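Local coordinates for putative PAS/PAC sensor protein (Nakamurella multipartita DSM 44233, PDB 6HMJ) that senses blue light through a flavin-binding LOV domain and couples it to RNA binding, probably through its ANTAR domain, and to translational regulation, at residues S188-P191 with L192-L196; A46-L49 with A50-P54; L228-T231 with A232-P235; S168-L172 with R173-T177. All coordinates share one frame; numbering follows the deposited sequence.

In chain order the four local contacts run from interaction 2, through interactions 4 and 1, to interaction 3, and each lies where a helix starts or ends. Interaction 2 closes helix 45-50 in the N-terminal PAS range; interaction 4 opens helix 172-185 in the ANTAR range, and interaction 1 opens the helix that follows it, 192-202. The centres of these last two are about 21 Å apart. Interaction 3 leads into helix 234-244 and lies about 114 Å from interaction 2, centre to centre, on the opposite side of the chain's centre. Interactions 1 and 3 also touch the second subunit, so two of these helix starts contribute to the dimer of this elongated receptor.

Interaction 1: S188-P191 with L192-L196; sequences SALP and LRRRL
R195 reaches back from the first turn of its helix and presents the NE/NH2 side of its guanidinium to the backbone O of L190. NH2 of R195 lies 2.6 Å from L190 O, almost in line with the C=O bond, and NE of R195 meets the same L190 O at 2.8 Å, tilted from the carbonyl plane. The acceptor sits in the plane of the guanidinium, so both N-H groups converge on one oxygen. The R195 chain leaves its backbone with CG anti to N (chi1 -161°), runs extended to CD and then folds at chi3 (-44°), which turns the guanidinium back over the loop. CA of S188 lies over one of its faces and CA of L192 over the other, each near the rim.

P191 is the N-cap of helix 192-202: its O receives the R195 backbone N at 2.8 Å, the first i to i+4 bond. The backbone N-H groups of R193 and R194, at the start of the same turn, are bound by the carboxylate of E352 in helix 351-372.

Beside the guanidinium contact, the aliphatic parts pack. L190 CB rests 3.9 Å from R195 CB, while L190 CD2 approaches R194 CG at 4.0 Å, the R194 chain passing obliquely before it bends at chi2. NH2 of R195 also forms a salt bridge with D151 of the second subunit. A leucine in place of R195 would probably leave the L190 carbonyl without its two donors and D151 of the second subunit without this cation.

Interaction 2: A46-L49 with A50-P54; sequences AVVL and AHLHP
V48 and L52, one turn apart, lie side by side on the buried flank of this helix end, with CG1 of V48 packed 3.8 Å from CD1 of L52. W60 of helix 54-70 touches both side chains, and L49 as well. L49 and L52 meet more loosely, CD2 to CD2 at 4.5 Å.

The other flank, with A46 and A50, faces solvent, and V47 and H51 lie between. Here the contact is largely polar: ND1 of H51 donates to V47 O at 3.0 Å, a bent bond in which the oxygen lies out of the imidazole plane. With CG anti to its carbonyl carbon (chi1 -66°), the H51 ring lies alongside V47, and CG1 of V47 meets its edge 3.9 Å from CE1. Replacing H51 by alanine is likely to leave the V47 carbonyl with weak backbone donors and to remove the ring edge from beside V47 CG1.

Backbone bonds tighten as the helix closes: H51 N to V48 O at 2.9 Å and L52 N to L49 O at 3.1 Å span three residues instead of four. NE of R57 also binds L49 O, and H51 pairs through its backbone with L81 of strand 74-82. H53 then N-caps helix 54-70, ND1 binding D55 N, in the short turn between helices 45-50 and 54-70, part of the helical segment that connects strands 24-26 and 74-82, the second and third of this PAS fold.

Interaction 3: L228-T231 with A232-P235; sequences LIPT and ALLP
I229 and L234 make an apolar contact across this turn, with their side chains crossing at about a right angle. CG2 of I229 lies 3.7 Å from L234 CA and 4.0 Å from L234 CB. This is the N-terminal lead-in to helix 234-244, which precedes the first core strand, 250-253, of the flavin-binding PAS (LOV) domain. CG2 is the I229 branch anti to the backbone N (chi1 of -61° for CG1), which presents this methyl to the start of the helix.

Next in the chain, P230 and L233 meet obliquely, the ring carbon CG of P230 standing 4.1 Å from CD1 of L233. L233 is extended beyond CB (chi2 180°), which carries CD1 out to the proline ring. Between these two apolar pairs the chain turns back, with P230 O 2.9 Å from L233 N and 3.0 Å from L234 N.

Further out, I237 and L238 of the same helix also pack on I229. The second subunit adds further contacts: its H342 lies on P230, its T341 on L233 and its T239 on L234, while L228 forms backbone hydrogen bonds to that subunit and packs on its V262. The turn is therefore part of the dimer contact.

At the outer edge, T231 O lies beside carbon atoms of the first helical residues, 3.6 Å from CB of L234 and 3.7 Å from the ring CD of P235, which as a proline has no N-H to offer it.

Interaction 4: S168-L172 with R173-T177; sequences SNRKL and RDLAT
K171 O accepts the backbone N of L175 at 3.0 Å, and L172 O that of A176 at 2.9 Å; both bonds are nearly straight. They are the opening i to i+4 bonds of helix 172-185, with K171 as its N-cap. A weak bond from D174 N also ends on K171 O.

Just upstream, helix 154-167 finishes in a Schellman motif at N169, whose positive phi turns the chain, so the two elements form a short helix-to-helix junction within the ANTAR range, a family generally assigned RNA binding.

At the surface, K171 and R173 run side by side in the same direction. As modelled, NZ of K171 lies 3.4 Å from NH2 of R173, two like charges side by side. The carboxylate of D174 is no direct counter-ion: its OD2 is 6.7 Å from K171 NZ, although it lies near K171 CB.

Inward, with CG anti to N (chi1 -177°), L175 brings CD1 to within 3.8 Å of S168 OG, whose hydroxyl binds H164 O. L172 packs on F158 and L161 of helix 154-167, and A176 on I139 and A142 of helix 114-149.

Interaction 1: S188-P191 with L192-L196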
ATOM      1  N   SER A 188      -1.257  16.519  -0.700  1.00 86.46           N
ATOM      2  CA  SER A 188       0.137  16.233  -1.018  1.00 88.21           C
ATOM      3  C   SER A 188       1.099  17.226  -0.381  1.00 86.20           C
ATOM      4  O   SER A 188       2.292  16.924  -0.262  1.00 84.49           O
ATOM      5  CB  SER A 188       0.332  16.228  -2.535  1.00 94.29           C
ATOM      6  OG  SER A 188       1.676  15.930  -2.870  1.00 96.40           O
ATOM      7  N   ALA A 189       0.618  18.402   0.033  1.00 86.35           N
ATOM      8  CA  ALA A 189       1.514  19.398   0.614  1.00 85.64           C
ATOM      9  C   ALA A 189       1.970  18.992   2.008  1.00 82.23           C
ATOM     10  O   ALA A 189       3.064  19.376   2.438  1.00 81.81           O
ATOM     11  CB  ALA A 189       0.828  20.762   0.657  1.00 88.14           C
ATOM     12  N   LEU A 190       1.155  18.234   2.727  1.00 80.09           N
ATOM     13  CA  LEU A 190       1.563  17.730   4.032  1.00 77.49           C
ATOM     14  C   LEU A 190       2.711  16.740   3.882  1.00 75.15           C
ATOM     15  O   LEU A 190       2.634  15.830   3.049  1.00 76.25           O
ATOM     16  CB  LEU A 190       0.379  17.063   4.731  1.00 76.86           C
ATOM     17  CG  LEU A 190      -0.424  17.923   5.705  1.00 76.43           C
ATOM     18  CD1 LEU A 190      -1.015  19.145   5.050  1.00 79.09           C
ATOM     19  CD2 LEU A 190      -1.536  17.060   6.282  1.00 75.42           C
ATOM     20  N   PRO A 191       3.787  16.876   4.658  1.00 71.79           N
ATOM     21  CA  PRO A 191       4.814  15.829   4.660  1.00 69.28           C
ATOM     22  C   PRO A 191       4.200  14.497   5.065  1.00 67.25           C
ATOM     23  O   PRO A 191       3.208  14.441   5.797  1.00 67.22           O
ATOM     24  CB  PRO A 191       5.847  16.334   5.672  1.00 68.16           C
ATOM     25  CG  PRO A 191       5.116  17.303   6.532  1.00 68.54           C
ATOM     26  CD  PRO A 191       4.063  17.922   5.660  1.00 70.78           C
ATOM     27  N   LEU A 192       4.807  13.413   4.578  1.00 64.73           N
ATOM     28  CA  LEU A 192       4.121  12.123   4.531  1.00 62.72           C
ATOM     29  C   LEU A 192       3.647  11.665   5.907  1.00 59.44           C
ATOM     30  O   LEU A 192       2.497  11.240   6.065  1.00 59.51           O
ATOM     31  CB  LEU A 192       5.039  11.072   3.903  1.00 63.44           C
ATOM     32  CG  LEU A 192       4.477   9.650   3.830  1.00 62.49           C
ATOM     33  CD1 LEU A 192       3.128   9.637   3.128  1.00 62.77           C
ATOM     34  CD2 LEU A 192       5.456   8.727   3.120  1.00 62.90           C
ATOM     35  N   ARG A 193       4.515  11.730   6.918  1.00 56.35           N
ATOM     36  CA  ARG A 193       4.150  11.169   8.218  1.00 54.72           C
ATOM     37  C   ARG A 193       3.001  11.942   8.854  1.00 56.98           C
ATOM     38  O   ARG A 193       2.074  11.340   9.409  1.00 58.08           O
ATOM     39  CB  ARG A 193       5.365  11.144   9.141  1.00 52.03           C
ATOM     40  CG  ARG A 193       6.455  10.230   8.641  1.00 52.13           C
ATOM     41  CD  ARG A 193       7.703  10.298   9.495  1.00 51.77           C
ATOM     42  NE  ARG A 193       8.745   9.419   8.967  1.00 51.92           N
ATOM     43  CZ  ARG A 193      10.000   9.400   9.399  1.00 52.28           C
ATOM     44  NH1 ARG A 193      10.388  10.219  10.371  1.00 52.53           N
ATOM     45  NH2 ARG A 193      10.870   8.563   8.853  1.00 52.96           N
ATOM     46  N   ARG A 194       3.045  13.275   8.791  1.00 57.55           N
ATOM     47  CA  ARG A 194       1.897  14.071   9.211  1.00 57.93           C
ATOM     48  C   ARG A 194       0.665  13.699   8.397  1.00 56.14           C
ATOM     49  O   ARG A 194      -0.425  13.516   8.948  1.00 54.91           O
ATOM     50  CB  ARG A 194       2.222  15.560   9.056  1.00 61.11           C
ATOM     51  CG  ARG A 194       1.071  16.538   9.297  1.00 64.34           C
ATOM     52  CD  ARG A 194       0.777  16.724  10.776  1.00 66.23           C
ATOM     53  NE  ARG A 194      -0.195  17.793  10.997  1.00 69.43           N
ATOM     54  CZ  ARG A 194       0.082  19.089  10.873  1.00 71.32           C
ATOM     55  NH1 ARG A 194       1.300  19.484  10.522  1.00 71.07           N
ATOM     56  NH2 ARG A 194      -0.862  19.995  11.093  1.00 73.25           N
ATOM     57  N   ARG A 195       0.833  13.570   7.081  1.00 56.66           N
ATOM     58  CA  ARG A 195      -0.278  13.222   6.202  1.00 60.86           C
ATOM     59  C   ARG A 195      -0.919  11.901   6.611  1.00 63.35           C
ATOM     60  O   ARG A 195      -2.147  11.796   6.715  1.00 63.87           O
ATOM     61  CB  ARG A 195       0.234  13.154   4.764  1.00 61.82           C
ATOM     62  CG  ARG A 195      -0.823  13.242   3.691  1.00 63.60           C
ATOM     63  CD  ARG A 195      -0.211  12.941   2.337  1.00 64.60           C
ATOM     64  NE  ARG A 195       1.067  13.631   2.168  1.00 64.65           N
ATOM     65  CZ  ARG A 195       2.047  13.228   1.362  1.00 65.59           C
ATOM     66  NH1 ARG A 195       1.914  12.123   0.637  1.00 66.83           N
ATOM     67  NH2 ARG A 195       3.168  13.930   1.288  1.00 65.69           N
ATOM     68  N   LEU A 196      -0.098  10.874   6.840  1.00 63.54           N
ATOM     69  CA  LEU A 196      -0.631   9.560   7.184  1.00 63.57           C
ATOM     70  C   LEU A 196      -1.271   9.567   8.568  1.00 61.68           C
ATOM     71  O   LEU A 196      -2.294   8.909   8.787  1.00 60.81           O
ATOM     72  CB  LEU A 196       0.485   8.520   7.108  1.00 63.88           C
ATOM     73  CG  LEU A 196       0.099   7.043   7.172  1.00 65.47           C
ATOM     74  CD1 LEU A 196      -0.952   6.689   6.134  1.00 66.92           C
ATOM     75  CD2 LEU A 196       1.346   6.195   6.983  1.00 66.05           C
TER

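Interaction 2: A46-L49 with A50-P54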
ATOM      1  N   ALA A  46     -33.740 -54.952 -12.949  1.00 86.27           N
ATOM      2  CA  ALA A  46     -33.172 -55.522 -11.732  1.00 88.72           C
ATOM      3  C   ALA A  46     -31.699 -55.165 -11.575  1.00 84.90           C
ATOM      4  O   ALA A  46     -31.201 -55.072 -10.447  1.00 84.78           O
ATOM      5  CB  ALA A  46     -33.351 -57.041 -11.734  1.00 94.22           C
ATOM      6  N   VAL A  47     -30.990 -54.953 -12.686  1.00 84.73           N
ATOM      7  CA  VAL A  47     -29.579 -54.586 -12.609  1.00 81.32           C
ATOM      8  C   VAL A  47     -29.424 -53.135 -12.172  1.00 78.36           C
ATOM      9  O   VAL A  47     -28.555 -52.809 -11.353  1.00 78.58           O
ATOM     10  CB  VAL A  47     -28.885 -54.838 -13.961  1.00 81.62           C
ATOM     11  CG1 VAL A  47     -27.459 -54.313 -13.935  1.00 79.52           C
ATOM     12  CG2 VAL A  47     -28.884 -56.320 -14.292  1.00 85.01           C
ATOM     13  N   VAL A  48     -30.248 -52.241 -12.719  1.00 75.62           N
ATOM     14  CA  VAL A  48     -30.211 -50.841 -12.302  1.00 71.81           C
ATOM     15  C   VAL A  48     -30.446 -50.723 -10.802  1.00 73.04           C
ATOM     16  O   VAL A  48     -29.647 -50.120 -10.077  1.00 73.56           O
ATOM     17  CB  VAL A  48     -31.238 -50.015 -13.099  1.00 71.23           C
ATOM     18  CG1 VAL A  48     -31.365 -48.610 -12.512  1.00 69.75           C
ATOM     19  CG2 VAL A  48     -30.836 -49.939 -14.561  1.00 70.28           C
ATOM     20  N   LEU A  49     -31.539 -51.313 -10.308  1.00 74.49           N
ATOM     21  CA  LEU A  49     -31.860 -51.198  -8.889  1.00 76.50           C
ATOM     22  C   LEU A  49     -30.750 -51.750  -8.006  1.00 76.97           C
ATOM     23  O   LEU A  49     -30.576 -51.291  -6.872  1.00 75.98           O
ATOM     24  CB  LEU A  49     -33.176 -51.910  -8.585  1.00 79.63           C
ATOM     25  CG  LEU A  49     -34.414 -51.278  -9.224  1.00 80.82           C
ATOM     26  CD1 LEU A  49     -35.483 -52.331  -9.478  1.00 83.76           C
ATOM     27  CD2 LEU A  49     -34.953 -50.138  -8.370  1.00 81.37           C
ATOM     28  N   ALA A  50     -29.995 -52.734  -8.499  1.00 79.12           N
ATOM     29  CA  ALA A  50     -28.906 -53.302  -7.714  1.00 78.74           C
ATOM     30  C   ALA A  50     -27.769 -52.308  -7.505  1.00 75.93           C
ATOM     31  O   ALA A  50     -26.981 -52.480  -6.568  1.00 75.95           O
ATOM     32  CB  ALA A  50     -28.375 -54.571  -8.384  1.00 79.08           C
ATOM     33  N   HIS A  51     -27.662 -51.284  -8.351  1.00 75.30           N
ATOM     34  CA  HIS A  51     -26.661 -50.237  -8.179  1.00 75.75           C
ATOM     35  C   HIS A  51     -27.216 -48.991  -7.500  1.00 76.77           C
ATOM     36  O   HIS A  51     -26.474 -48.019  -7.322  1.00 77.87           O
ATOM     37  CB  HIS A  51     -26.055 -49.854  -9.532  1.00 73.79           C
ATOM     38  CG  HIS A  51     -25.262 -50.950 -10.172  1.00 76.19           C
ATOM     39  ND1 HIS A  51     -25.767 -51.744 -11.179  1.00 76.34           N
ATOM     40  CD2 HIS A  51     -24.002 -51.388  -9.943  1.00 76.75           C
ATOM     41  CE1 HIS A  51     -24.849 -52.621 -11.545  1.00 77.89           C
ATOM     42  NE2 HIS A  51     -23.769 -52.427 -10.811  1.00 77.31           N
ATOM     43  N   LEU A  52     -28.493 -48.988  -7.132  1.00 76.86           N
ATOM     44  CA  LEU A  52     -29.048 -47.941  -6.288  1.00 77.83           C
ATOM     45  C   LEU A  52     -28.961 -48.359  -4.824  1.00 79.39           C
ATOM     46  O   LEU A  52     -28.818 -49.540  -4.495  1.00 80.62           O
ATOM     47  CB  LEU A  52     -30.500 -47.629  -6.653  1.00 79.51           C
ATOM     48  CG  LEU A  52     -30.763 -46.761  -7.887  1.00 78.75           C
ATOM     49  CD1 LEU A  52     -30.154 -47.332  -9.153  1.00 78.02           C
ATOM     50  CD2 LEU A  52     -32.263 -46.572  -8.060  1.00 79.69           C
ATOM     51  N   HIS A  53     -29.062 -47.377  -3.948  1.00 79.33           N
ATOM     52  CA  HIS A  53     -29.045 -47.690  -2.527  1.00 79.71           C
ATOM     53  C   HIS A  53     -30.390 -48.286  -2.118  1.00 81.28           C
ATOM     54  O   HIS A  53     -31.432 -47.854  -2.618  1.00 81.32           O
ATOM     55  CB  HIS A  53     -28.752 -46.438  -1.703  1.00 77.16           C
ATOM     56  CG  HIS A  53     -28.491 -46.719  -0.256  1.00 80.39           C
ATOM     57  ND1 HIS A  53     -29.483 -46.692   0.701  1.00 81.93           N
ATOM     58  CD2 HIS A  53     -27.349 -47.044   0.395  1.00 79.87           C
ATOM     59  CE1 HIS A  53     -28.963 -46.984   1.879  1.00 86.13           C
ATOM     60  NE2 HIS A  53     -27.670 -47.202   1.722  1.00 83.95           N
ATOM     61  N   PRO A  54     -30.397 -49.295  -1.230  1.00 83.68           N
ATOM     62  CA  PRO A  54     -31.667 -49.890  -0.793  1.00 86.26           C
ATOM     63  C   PRO A  54     -32.771 -48.877  -0.534  1.00 87.08           C
ATOM     64  O   PRO A  54     -33.940 -49.135  -0.839  1.00 88.88           O
ATOM     65  CB  PRO A  54     -31.269 -50.620   0.495  1.00 90.29           C
ATOM     66  CG  PRO A  54     -29.872 -51.070   0.228  1.00 89.25           C
ATOM     67  CD  PRO A  54     -29.239 -50.020  -0.672  1.00 85.19           C
TER

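Interaction 3: L228-T231 with A232-P235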
ATOM      1  N   LEU A 228      39.899  31.954  12.664  1.00 78.69           N
ATOM      2  CA  LEU A 228      40.847  32.925  12.144  1.00 76.41           C
ATOM      3  C   LEU A 228      40.154  34.069  11.417  1.00 74.92           C
ATOM      4  O   LEU A 228      40.782  34.754  10.604  1.00 77.13           O
ATOM      5  CB  LEU A 228      41.857  32.235  11.228  1.00 77.22           C
ATOM      6  CG  LEU A 228      42.587  31.064  11.891  1.00 78.08           C
ATOM      7  CD1 LEU A 228      43.514  30.370  10.910  1.00 81.78           C
ATOM      8  CD2 LEU A 228      43.358  31.537  13.114  1.00 78.55           C
ATOM      9  N   ILE A 229      38.871  34.284  11.690  1.00 72.83           N
ATOM     10  CA  ILE A 229      38.193  35.467  11.156  1.00 73.42           C
ATOM     11  C   ILE A 229      38.879  36.715  11.697  1.00 76.05           C
ATOM     12  O   ILE A 229      39.112  36.810  12.918  1.00 75.98           O
ATOM     13  CB  ILE A 229      36.700  35.458  11.539  1.00 70.64           C
ATOM     14  CG1 ILE A 229      36.001  34.222  10.965  1.00 70.15           C
ATOM     15  CG2 ILE A 229      36.041  36.764  11.104  1.00 70.24           C
ATOM     16  CD1 ILE A 229      34.568  34.052  11.431  1.00 67.45           C
ATOM     17  N   PRO A 230      39.218  37.698  10.863  1.00 77.93           N
ATOM     18  CA  PRO A 230      39.742  38.958  11.403  1.00 78.26           C
ATOM     19  C   PRO A 230      38.730  39.589  12.346  1.00 76.01           C
ATOM     20  O   PRO A 230      37.567  39.789  11.990  1.00 75.54           O
ATOM     21  CB  PRO A 230      39.971  39.814  10.154  1.00 80.86           C
ATOM     22  CG  PRO A 230      40.068  38.845   9.030  1.00 82.23           C
ATOM     23  CD  PRO A 230      39.169  37.708   9.390  1.00 79.95           C
ATOM     24  N   THR A 231      39.183  39.911  13.562  1.00 75.25           N
ATOM     25  CA  THR A 231      38.247  40.335  14.596  1.00 73.97           C
ATOM     26  C   THR A 231      37.493  41.592  14.186  1.00 73.72           C
ATOM     27  O   THR A 231      36.385  41.839  14.676  1.00 73.56           O
ATOM     28  CB  THR A 231      38.978  40.566  15.917  1.00 75.79           C
ATOM     29  OG1 THR A 231      39.727  41.782  15.842  1.00 79.73           O
ATOM     30  CG2 THR A 231      39.921  39.409  16.224  1.00 77.02           C
ATOM     31  N   ALA A 232      38.074  42.400  13.296  1.00 74.86           N
ATOM     32  CA  ALA A 232      37.376  43.584  12.808  1.00 74.78           C
ATOM     33  C   ALA A 232      36.245  43.203  11.861  1.00 73.28           C
ATOM     34  O   ALA A 232      35.149  43.771  11.932  1.00 73.50           O
ATOM     35  CB  ALA A 232      38.360  44.525  12.115  1.00 77.77           C
ATOM     36  N   LEU A 233      36.494  42.254  10.960  1.00 72.42           N
ATOM     37  CA  LEU A 233      35.489  41.804  10.007  1.00 71.50           C
ATOM     38  C   LEU A 233      34.497  40.816  10.607  1.00 67.22           C
ATOM     39  O   LEU A 233      33.579  40.381   9.902  1.00 65.48           O
ATOM     40  CB  LEU A 233      36.172  41.164   8.793  1.00 72.78           C
ATOM     41  CG  LEU A 233      37.103  42.073   7.988  1.00 75.46           C
ATOM     42  CD1 LEU A 233      37.710  41.311   6.822  1.00 77.77           C
ATOM     43  CD2 LEU A 233      36.368  43.308   7.495  1.00 76.46           C
ATOM     44  N   LEU A 234      34.653  40.452  11.880  1.00 66.00           N
ATOM     45  CA  LEU A 234      33.793  39.423  12.463  1.00 62.97           C
ATOM     46  C   LEU A 234      32.334  39.851  12.503  1.00 60.95           C
ATOM     47  O   LEU A 234      31.474  39.067  12.067  1.00 60.34           O
ATOM     48  CB  LEU A 234      34.312  39.059  13.858  1.00 62.80           C
ATOM     49  CG  LEU A 234      33.555  37.985  14.639  1.00 61.78           C
ATOM     50  CD1 LEU A 234      34.504  37.295  15.616  1.00 63.28           C
ATOM     51  CD2 LEU A 234      32.352  38.561  15.379  1.00 59.96           C
ATOM     52  N   PRO A 235      31.977  41.037  13.003  1.00 59.74           N
ATOM     53  CA  PRO A 235      30.546  41.395  13.043  1.00 58.41           C
ATOM     54  C   PRO A 235      29.875  41.306  11.684  1.00 59.28           C
ATOM     55  O   PRO A 235      28.790  40.721  11.566  1.00 58.47           O
ATOM     56  CB  PRO A 235      30.561  42.830  13.588  1.00 59.25           C
ATOM     57  CG  PRO A 235      31.849  42.947  14.322  1.00 60.38           C
ATOM     58  CD  PRO A 235      32.826  42.106  13.560  1.00 61.03           C
TER

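Interaction 4: S168-L172 with R173-T177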
ATOM      1  N   SER A 168      -9.573   2.120  16.383  1.00 79.63           N
ATOM      2  CA  SER A 168     -10.704   2.591  15.597  1.00 83.11           C
ATOM      3  C   SER A 168     -11.852   1.588  15.565  1.00 83.88           C
ATOM      4  O   SER A 168     -12.847   1.824  14.872  1.00 87.51           O
ATOM      5  CB  SER A 168     -10.259   2.912  14.167  1.00 83.60           C
ATOM      6  OG  SER A 168      -9.707   1.772  13.533  1.00 84.04           O
ATOM      7  N   ASN A 169     -11.741   0.492  16.313  1.00 82.62           N
ATOM      8  CA  ASN A 169     -12.747  -0.569  16.324  1.00 84.33           C
ATOM      9  C   ASN A 169     -13.104  -0.993  14.899  1.00 81.82           C
ATOM     10  O   ASN A 169     -14.272  -1.038  14.504  1.00 82.59           O
ATOM     11  CB  ASN A 169     -13.987  -0.128  17.100  1.00 89.06           C
ATOM     12  CG  ASN A 169     -14.957  -1.267  17.341  1.00 94.20           C
ATOM     13  OD1 ASN A 169     -14.734  -2.393  16.896  1.00 94.03           O
ATOM     14  ND2 ASN A 169     -16.034  -0.983  18.065  1.00 97.78           N
ATOM     15  N   ARG A 170     -12.070  -1.316  14.126  1.00 76.18           N
ATOM     16  CA  ARG A 170     -12.212  -1.785  12.759  1.00 74.14           C
ATOM     17  C   ARG A 170     -11.480  -3.111  12.604  1.00 72.77           C
ATOM     18  O   ARG A 170     -10.560  -3.429  13.363  1.00 72.88           O
ATOM     19  CB  ARG A 170     -11.643  -0.773  11.753  1.00 73.38           C
ATOM     20  CG  ARG A 170     -12.400   0.534  11.673  1.00 76.36           C
ATOM     21  CD  ARG A 170     -11.636   1.563  10.844  1.00 76.28           C
ATOM     22  NE  ARG A 170     -12.411   2.787  10.640  1.00 76.92           N
ATOM     23  CZ  ARG A 170     -12.876   3.212   9.465  1.00 77.91           C
ATOM     24  NH1 ARG A 170     -12.642   2.533   8.348  1.00 77.81           N
ATOM     25  NH2 ARG A 170     -13.571   4.338   9.408  1.00 79.74           N
ATOM     26  N   LYS A 171     -11.903  -3.891  11.615  1.00 72.66           N
ATOM     27  CA  LYS A 171     -11.136  -5.062  11.219  1.00 71.61           C
ATOM     28  C   LYS A 171      -9.930  -4.633  10.394  1.00 69.30           C
ATOM     29  O   LYS A 171     -10.021  -3.736   9.550  1.00 68.44           O
ATOM     30  CB  LYS A 171     -11.991  -6.046  10.424  1.00 72.71           C
ATOM     31  CG  LYS A 171     -13.065  -6.746  11.237  1.00 75.04           C
ATOM     32  CD  LYS A 171     -13.529  -8.010  10.525  1.00 77.65           C
ATOM     33  CE  LYS A 171     -14.575  -8.765  11.324  1.00 81.25           C
ATOM     34  NZ  LYS A 171     -14.996 -10.022  10.634  1.00 83.11           N
ATOM     35  N   LEU A 172      -8.796  -5.284  10.652  1.00 67.48           N
ATOM     36  CA  LEU A 172      -7.531  -4.972  10.001  1.00 66.02           C
ATOM     37  C   LEU A 172      -7.686  -4.718   8.509  1.00 67.63           C
ATOM     38  O   LEU A 172      -7.083  -3.783   7.971  1.00 69.19           O
ATOM     39  CB  LEU A 172      -6.540  -6.116  10.226  1.00 65.39           C
ATOM     40  CG  LEU A 172      -5.204  -6.006   9.492  1.00 65.33           C
ATOM     41  CD1 LEU A 172      -4.506  -4.712   9.863  1.00 63.96           C
ATOM     42  CD2 LEU A 172      -4.318  -7.204   9.796  1.00 65.65           C
ATOM     43  N   ARG A 173      -8.485  -5.537   7.824  1.00 69.73           N
ATOM     44  CA  ARG A 173      -8.632  -5.370   6.382  1.00 71.68           C
ATOM     45  C   ARG A 173      -9.370  -4.079   6.051  1.00 70.24           C
ATOM     46  O   ARG A 173      -9.041  -3.403   5.069  1.00 68.79           O
ATOM     47  CB  ARG A 173      -9.352  -6.574   5.774  1.00 75.67           C
ATOM     48  CG  ARG A 173     -10.763  -6.799   6.281  1.00 80.19           C
ATOM     49  CD  ARG A 173     -11.363  -8.050   5.664  1.00 85.18           C
ATOM     50  NE  ARG A 173     -12.742  -8.274   6.095  1.00 89.84           N
ATOM     51  CZ  ARG A 173     -13.098  -8.972   7.171  1.00 92.36           C
ATOM     52  NH1 ARG A 173     -12.180  -9.527   7.952  1.00 92.81           N
ATOM     53  NH2 ARG A 173     -14.383  -9.111   7.468  1.00 93.78           N
ATOM     54  N   ASP A 174     -10.365  -3.711   6.864  1.00 70.15           N
ATOM     55  CA  ASP A 174     -11.072  -2.455   6.636  1.00 71.18           C
ATOM     56  C   ASP A 174     -10.161  -1.263   6.895  1.00 69.08           C
ATOM     57  O   ASP A 174     -10.182  -0.283   6.143  1.00 69.29           O
ATOM     58  CB  ASP A 174     -12.312  -2.377   7.524  1.00 72.97           C
ATOM     59  CG  ASP A 174     -13.318  -3.457   7.209  1.00 73.50           C
ATOM     60  OD1 ASP A 174     -13.413  -3.849   6.028  1.00 73.30           O
ATOM     61  OD2 ASP A 174     -14.018  -3.904   8.141  1.00 74.07           O
ATOM     62  N   LEU A 175      -9.355  -1.330   7.956  1.00 67.58           N
ATOM     63  CA  LEU A 175      -8.379  -0.279   8.210  1.00 64.81           C
ATOM     64  C   LEU A 175      -7.429  -0.130   7.028  1.00 64.66           C
ATOM     65  O   LEU A 175      -7.181   0.984   6.550  1.00 66.89           O
ATOM     66  CB  LEU A 175      -7.594  -0.588   9.486  1.00 63.32           C
ATOM     67  CG  LEU A 175      -6.575   0.482   9.896  1.00 63.15           C
ATOM     68  CD1 LEU A 175      -7.265   1.596  10.678  1.00 64.04           C
ATOM     69  CD2 LEU A 175      -5.426  -0.120  10.693  1.00 62.49           C
ATOM     70  N   ALA A 176      -6.883  -1.250   6.547  1.00 61.96           N
ATOM     71  CA  ALA A 176      -5.940  -1.209   5.436  1.00 63.26           C
ATOM     72  C   ALA A 176      -6.537  -0.498   4.230  1.00 64.03           C
ATOM     73  O   ALA A 176      -5.902   0.378   3.632  1.00 64.77           O
ATOM     74  CB  ALA A 176      -5.510  -2.630   5.066  1.00 65.00           C
ATOM     75  N   THR A 177      -7.764  -0.862   3.853  1.00 65.43           N
ATOM     76  CA  THR A 177      -8.412  -0.198   2.729  1.00 66.41           C
ATOM     77  C   THR A 177      -8.627   1.282   3.013  1.00 67.17           C
ATOM     78  O   THR A 177      -8.403   2.129   2.140  1.00 67.52           O
ATOM     79  CB  THR A 177      -9.746  -0.874   2.413  1.00 66.80           C
ATOM     80  OG1 THR A 177      -9.502  -2.187   1.896  1.00 67.11           O
ATOM     81  CG2 THR A 177     -10.528  -0.068   1.382  1.00 67.75           C
TER